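Cupin domain-containing protein (Rhodopseudomonas palustris, PDB 3LAG) is of unknown biochemical function but folds as a cupin and binds metal ions, nickel within the cupin domain and calcium at a separate site. Local coordinates at residues Gly27-His32 against Gln76-Asn81; Gly47-Val52 against Ser59-Lys64. All blocks are in the same frame, centred on the assembly; numbering follows the deposited sequence. Where two conformers were deposited one is given.

Interaction 1: Gly27-His32 against Gln76-Asn81; sequences GSATGH and QHDVRN. With NI (nickel (II) ion), chain F.
Ala29 lays its methyl over one face of the Arg80 guanidinium, offset toward the rim with CB 3.3 Å from NH2, while Asp78 OD2 meets the edge of that group in its plane, a salt bridge of 3.0 Å to Arg80 NH2. Further along, in the conformer given, the His32 ring has the backbone N of His77 over one face, offset toward its rim, and the His77 ring has Val79 CG2 above its centre. The two segments belong to neighbouring antiparallel strands of the cupin beta-barrel, bridged at Ala29 and Arg80, where a small methyl suits the space under a flat cation. Thr30 N donates to Val79 O at 2.9 Å, but the return bond uses a side chain: Val79 N reaches Thr30 OG1 at 3.2 Å, nearly straight at 167°. With OG1 placed between the backbone N and carbonyl carbon (chi1 56°), the hydroxyl also donates to Gly31 O at 2.8 Å. A valine here would probably leave Val79 N without its acceptor and Gly31 O without that donor. Gly31 suits its place because a CB would jam against the preceding carbonyl O. His77 turns away from 27-32 toward the nickel shared with His33 and His35, its NE2 2.1 Å from the metal.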
loop_
_atom_site.group_PDB
_atom_site.type_symbol
_atom_site.label_atom_id
_atom_site.label_comp_id
_atom_site.label_asym_id
_atom_site.label_seq_id
_atom_site.Cartn_x
_atom_site.Cartn_y
_atom_site.Cartn_z
ATOM N N GLY B 27 -21.090 10.408 -0.741
ATOM C CA GLY B 27 -21.866 10.951 0.362
ATOM C C GLY B 27 -21.465 10.442 1.737
ATOM O O GLY B 27 -22.236 10.556 2.693
ATOM N N SER B 28 -20.267 9.880 1.850
ATOM C CA SER B 28 -19.795 9.365 3.130
ATOM C C SER B 28 -18.742 10.269 3.769
ATOM O O SER B 28 -18.209 11.186 3.126
ATOM C CB SER B 28 -19.231 7.944 2.964
ATOM O OG SER B 28 -18.019 7.940 2.233
ATOM N N ALA B 29 -18.450 9.983 5.038
ATOM C CA ALA B 29 -17.408 10.677 5.794
ATOM C C ALA B 29 -16.845 9.770 6.881
ATOM O O ALA B 29 -17.568 8.963 7.456
ATOM C CB ALA B 29 -17.956 11.962 6.405
ATOM N N THR B 30 -15.555 9.908 7.169
ATOM C CA THR B 30 -14.934 9.161 8.263
ATOM C C THR B 30 -15.349 9.718 9.615
ATOM O O THR B 30 -15.297 9.011 10.625
ATOM C CB THR B 30 -13.404 9.266 8.207
ATOM O OG1 THR B 30 -13.022 10.648 8.217
ATOM C CG2 THR B 30 -12.865 8.641 6.934
ATOM N N GLY B 31 -15.758 10.982 9.617
ATOM C CA GLY B 31 -15.818 11.762 10.837
ATOM C C GLY B 31 -14.443 12.319 11.172
ATOM O O GLY B 31 -13.414 11.759 10.782
ATOM N N HIS B 32 -14.427 13.446 11.875
ATOM C CA HIS B 32 -13.183 14.065 12.305
ATOM C C HIS B 32 -12.405 13.134 13.221
ATOM O O HIS B 32 -12.968 12.515 14.129
ATOM C CB HIS B 32 -13.474 15.376 13.031
ATOM C CG HIS B 32 -12.257 16.216 13.244
ATOM N ND1 HIS B 32 -11.390 16.022 14.298
ATOM C CD2 HIS B 32 -11.754 17.249 12.529
ATOM C CE1 HIS B 32 -10.408 16.901 14.223
ATOM N NE2 HIS B 32 -10.605 17.657 13.159
ATOM N N GLN B 76 -5.110 16.304 11.732
ATOM C CA GLN B 76 -6.466 16.308 12.281
ATOM C C GLN B 76 -7.404 16.671 11.150
ATOM O O GLN B 76 -7.277 17.741 10.553
ATOM C CB GLN B 76 -6.624 17.366 13.384
ATOM C CG GLN B 76 -5.671 17.252 14.550
ATOM C CD GLN B 76 -5.996 18.251 15.654
ATOM O OE1 GLN B 76 -6.169 17.877 16.813
ATOM N NE2 GLN B 76 -6.091 19.525 15.292
ATOM N N HIS B 77 -8.355 15.800 10.838
ATOM C CA HIS B 77 -9.217 16.068 9.696
ATOM C C HIS B 77 -10.465 15.196 9.697
ATOM O O HIS B 77 -10.514 14.161 10.371
ATOM C CB HIS B 77 -8.439 15.934 8.358
ATOM C CG HIS B 77 -7.874 14.567 8.093
ATOM N ND1 HIS B 77 -6.951 14.332 7.094
ATOM C CD2 HIS B 77 -8.094 13.369 8.685
ATOM C CE1 HIS B 77 -6.631 13.052 7.082
ATOM N NE2 HIS B 77 -7.319 12.442 8.028
ATOM N N ASP B 78 -11.458 15.626 8.928
ATOM C CA ASP B 78 -12.538 14.739 8.493
ATOM C C ASP B 78 -12.303 14.503 7.013
ATOM O O ASP B 78 -11.947 15.430 6.300
ATOM C CB ASP B 78 -13.892 15.422 8.694
ATOM C CG ASP B 78 -15.079 14.531 8.339
ATOM O OD1 ASP B 78 -14.931 13.291 8.254
ATOM O OD2 ASP B 78 -16.177 15.108 8.198
ATOM N N VAL B 79 -12.480 13.276 6.548
ATOM C CA VAL B 79 -12.326 12.989 5.136
ATOM C C VAL B 79 -13.671 12.526 4.594
ATOM O O VAL B 79 -14.343 11.691 5.199
ATOM C CB VAL B 79 -11.218 11.965 4.916
ATOM C CG1 VAL B 79 -11.308 11.358 3.537
ATOM C CG2 VAL B 79 -9.862 12.638 5.164
ATOM N N ARG B 80 -14.068 13.105 3.469
ATOM C CA ARG B 80 -15.390 12.866 2.919
ATOM C C ARG B 80 -15.344 12.579 1.438
ATOM O O ARG B 80 -14.391 12.945 0.749
ATOM C CB ARG B 80 -16.268 14.090 3.137
ATOM C CG ARG B 80 -16.225 14.598 4.561
ATOM C CD ARG B 80 -17.111 15.806 4.749
ATOM N NE ARG B 80 -18.531 15.495 4.639
ATOM C CZ ARG B 80 -19.323 15.197 5.669
ATOM N NH1 ARG B 80 -20.609 14.944 5.469
ATOM N NH2 ARG B 80 -18.836 15.150 6.899
ATOM N N ASN B 81 -16.401 11.947 0.947
ATOM C CA ASN B 81 -16.549 11.731 -0.475
ATOM C C ASN B 81 -17.741 12.505 -1.024
ATOM O O ASN B 81 -18.897 12.109 -0.826
ATOM C CB ASN B 81 -16.686 10.247 -0.774
ATOM C CG ASN B 81 -16.647 9.953 -2.251
ATOM O OD1 ASN B 81 -16.531 10.865 -3.081
ATOM N ND2 ASN B 81 -16.729 8.673 -2.593
HETATM NI NI NI F . -7.229 10.369 8.481
HETATM O O HOH W 1 -7.497 8.041 8.664
#

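Interaction 2: Gly47-Val52 against Ser59-Lys64; sequences GEMTIV and SLAQLK
Met49 and Leu63 bury the most surface in this pairing, and they meet obliquely on the inward side, beside the ring of Tyr69 and the apolar Ile87. Met49, built as selenomethionine, holds CG anti to its backbone N (chi1 -172°) and bends at its last torsion, bringing CE to 4.0 Å from Ala61 CB. Leu63 comes across from the next strand, its CD1 branch 4.1 Å from both Met49 CB and Met49 SE. A long flexible side chain beside a branched one suits this interior, where the methyl of Ala61 occupies little room and also receives Ile51 CD1 at 3.8 Å. The two strands form an antiparallel beta hairpin of the cupin fold, with strand 58-63 outermost in the sheet within this chain. Gly47 with Leu63, Met49 with Ala61 and Ile51 with Ser59 are hydrogen-bonded pairs; at the middle one Met49 N donates to Ala61 O at 3.0 Å in the carbonyl plane, and Ala61 N returns a bond to Met49 O at 2.8 Å. Leu60, on the outward face with Glu48 and Thr50, is modelled in two conformers; in the one given, its CD1 lies against the backbone of Glu48 and reaches Thr50 OG1 at 3.7 Å, contacts that hold for that conformer alone. At the Ile51-Ser59 pair, a water donates to Ile51 O at 2.8 Å and is also hydrogen-bonded to Ser59 OG.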
loop_
_atom_site.group_PDB
_atom_site.type_symbol
_atom_site.label_atom_id
_atom_site.label_comp_id
_atom_site.label_asym_id
_atom_site.label_seq_id
_atom_site.Cartn_x
_atom_site.Cartn_y
_atom_site.Cartn_z
ATOM N N GLY B 47 -9.045 9.488 -7.509
ATOM C CA GLY B 47 -10.205 10.055 -6.861
ATOM C C GLY B 47 -9.975 11.464 -6.399
ATOM O O GLY B 47 -8.857 11.979 -6.450
ATOM N N GLU B 48 -11.063 12.058 -5.920
ATOM C CA GLU B 48 -11.033 13.404 -5.378
ATOM C C GLU B 48 -11.673 13.339 -4.006
ATOM O O GLU B 48 -12.883 13.178 -3.866
ATOM C CB GLU B 48 -11.762 14.382 -6.297
ATOM C CG GLU B 48 -11.213 14.377 -7.705
ATOM C CD GLU B 48 -11.918 15.364 -8.596
ATOM O OE1 GLU B 48 -12.938 14.989 -9.215
ATOM O OE2 GLU B 48 -11.451 16.515 -8.673
HETATM N N MSE B 49 -10.814 13.418 -2.995
HETATM C CA MSE B 49 -11.174 13.200 -1.594
HETATM C C MSE B 49 -11.280 14.515 -0.833
HETATM O O MSE B 49 -10.293 15.247 -0.712
HETATM C CB MSE B 49 -10.102 12.301 -0.949
HETATM C CG MSE B 49 -10.405 11.814 0.457
HETATM SE SE MSE B 49 -8.983 10.681 1.164
HETATM C CE MSE B 49 -7.685 12.117 1.439
ATOM N N THR B 50 -12.467 14.809 -0.307
ATOM C CA THR B 50 -12.665 16.033 0.449
ATOM C C THR B 50 -12.016 15.913 1.828
ATOM O O THR B 50 -12.240 14.942 2.558
ATOM C CB THR B 50 -14.156 16.350 0.569
ATOM O OG1 THR B 50 -14.690 16.567 -0.744
ATOM C CG2 THR B 50 -14.379 17.590 1.415
ATOM N N ILE B 51 -11.188 16.900 2.170
ATOM C CA ILE B 51 -10.561 16.966 3.479
ATOM C C ILE B 51 -11.080 18.207 4.178
ATOM O O ILE B 51 -10.980 19.313 3.632
ATOM C CB ILE B 51 -9.025 17.075 3.374
ATOM C CG1 ILE B 51 -8.472 15.895 2.565
ATOM C CG2 ILE B 51 -8.407 17.152 4.768
ATOM C CD1 ILE B 51 -6.960 15.887 2.415
ATOM N N VAL B 52 -11.666 18.028 5.360
ATOM C CA VAL B 52 -12.176 19.149 6.138
ATOM C C VAL B 52 -11.211 19.421 7.279
ATOM O O VAL B 52 -10.966 18.557 8.133
ATOM C CB VAL B 52 -13.572 18.884 6.714
ATOM C CG1 VAL B 52 -14.135 20.172 7.344
ATOM C CG2 VAL B 52 -14.507 18.341 5.638
ATOM N N SER B 59 -10.801 21.146 1.182
ATOM C CA SER B 59 -9.989 21.027 -0.014
ATOM C C SER B 59 -10.227 19.639 -0.589
ATOM O O SER B 59 -10.802 18.774 0.069
ATOM C CB SER B 59 -8.511 21.247 0.307
ATOM O OG SER B 59 -8.053 20.312 1.269
ATOM N N LEU B 60 -9.722 19.406 -1.795
ATOM C CA LEU B 60 -10.016 18.180 -2.521
ATOM C C LEU B 60 -8.724 17.476 -2.939
ATOM O O LEU B 60 -8.156 17.778 -3.995
ATOM C CB LEU B 60 -10.854 18.523 -3.749
ATOM C CG LEU B 60 -11.522 17.386 -4.518
ATOM C CD1 LEU B 60 -12.393 16.554 -3.592
ATOM C CD2 LEU B 60 -12.351 17.953 -5.662
ATOM N N ALA B 61 -8.251 16.558 -2.094
ATOM C CA ALA B 61 -7.013 15.838 -2.357
ATOM C C ALA B 61 -7.148 15.056 -3.658
ATOM O O ALA B 61 -8.137 14.329 -3.877
ATOM C CB ALA B 61 -6.683 14.902 -1.204
ATOM N N GLN B 62 -6.139 15.212 -4.509
ATOM C CA GLN B 62 -6.102 14.529 -5.788
ATOM C C GLN B 62 -5.304 13.230 -5.670
ATOM O O GLN B 62 -4.069 13.227 -5.730
ATOM C CB GLN B 62 -5.516 15.449 -6.853
ATOM C CG GLN B 62 -6.319 16.730 -7.030
ATOM C CD GLN B 62 -7.741 16.472 -7.488
ATOM O OE1 GLN B 62 -8.703 16.839 -6.809
ATOM N NE2 GLN B 62 -7.885 15.831 -8.639
ATOM N N LEU B 63 -6.033 12.134 -5.485
ATOM C CA LEU B 63 -5.436 10.810 -5.293
ATOM C C LEU B 63 -5.134 10.150 -6.625
ATOM O O LEU B 63 -6.012 10.099 -7.485
ATOM C CB LEU B 63 -6.397 9.893 -4.531
ATOM C CG LEU B 63 -6.891 10.369 -3.171
ATOM C CD1 LEU B 63 -7.800 9.324 -2.538
ATOM C CD2 LEU B 63 -5.715 10.711 -2.269
ATOM N N LYS B 64 -3.918 9.628 -6.783
ATOM C CA LYS B 64 -3.556 8.919 -8.000
ATOM C C LYS B 64 -3.222 7.482 -7.626
ATOM O O LYS B 64 -2.400 7.230 -6.743
ATOM C CB LYS B 64 -2.365 9.589 -8.698
ATOM C CG LYS B 64 -1.907 8.889 -9.978
ATOM C CD LYS B 64 -2.988 8.972 -11.040
ATOM C CE LYS B 64 -2.740 7.984 -12.166
ATOM N NZ LYS B 64 -3.887 7.982 -13.103
HETATM O O HOH W 2 -8.700 20.917 3.827
#

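From the N terminus, 27-32 comes first and waits for its partner 76-81 across 43 residues, over which the chain supplies His33 and His35 and then makes the whole of interaction 2. That second contact is local: only six residues separate 47-52 from 59-64, so its short hairpin loop closes entirely within the long one, and the two do not cross. Strand 76-80 joins them, returning to lie between 28-34 and 47-52. Probable hydrogen bonds run from Arg80 N to Thr50 O and from Val52 N to Asp78 O, while Val79 packs on Met49. The four segments thus lie on consecutive neighbours across one sheet, in the order 28-34, 76-80, 47-52, 58-63.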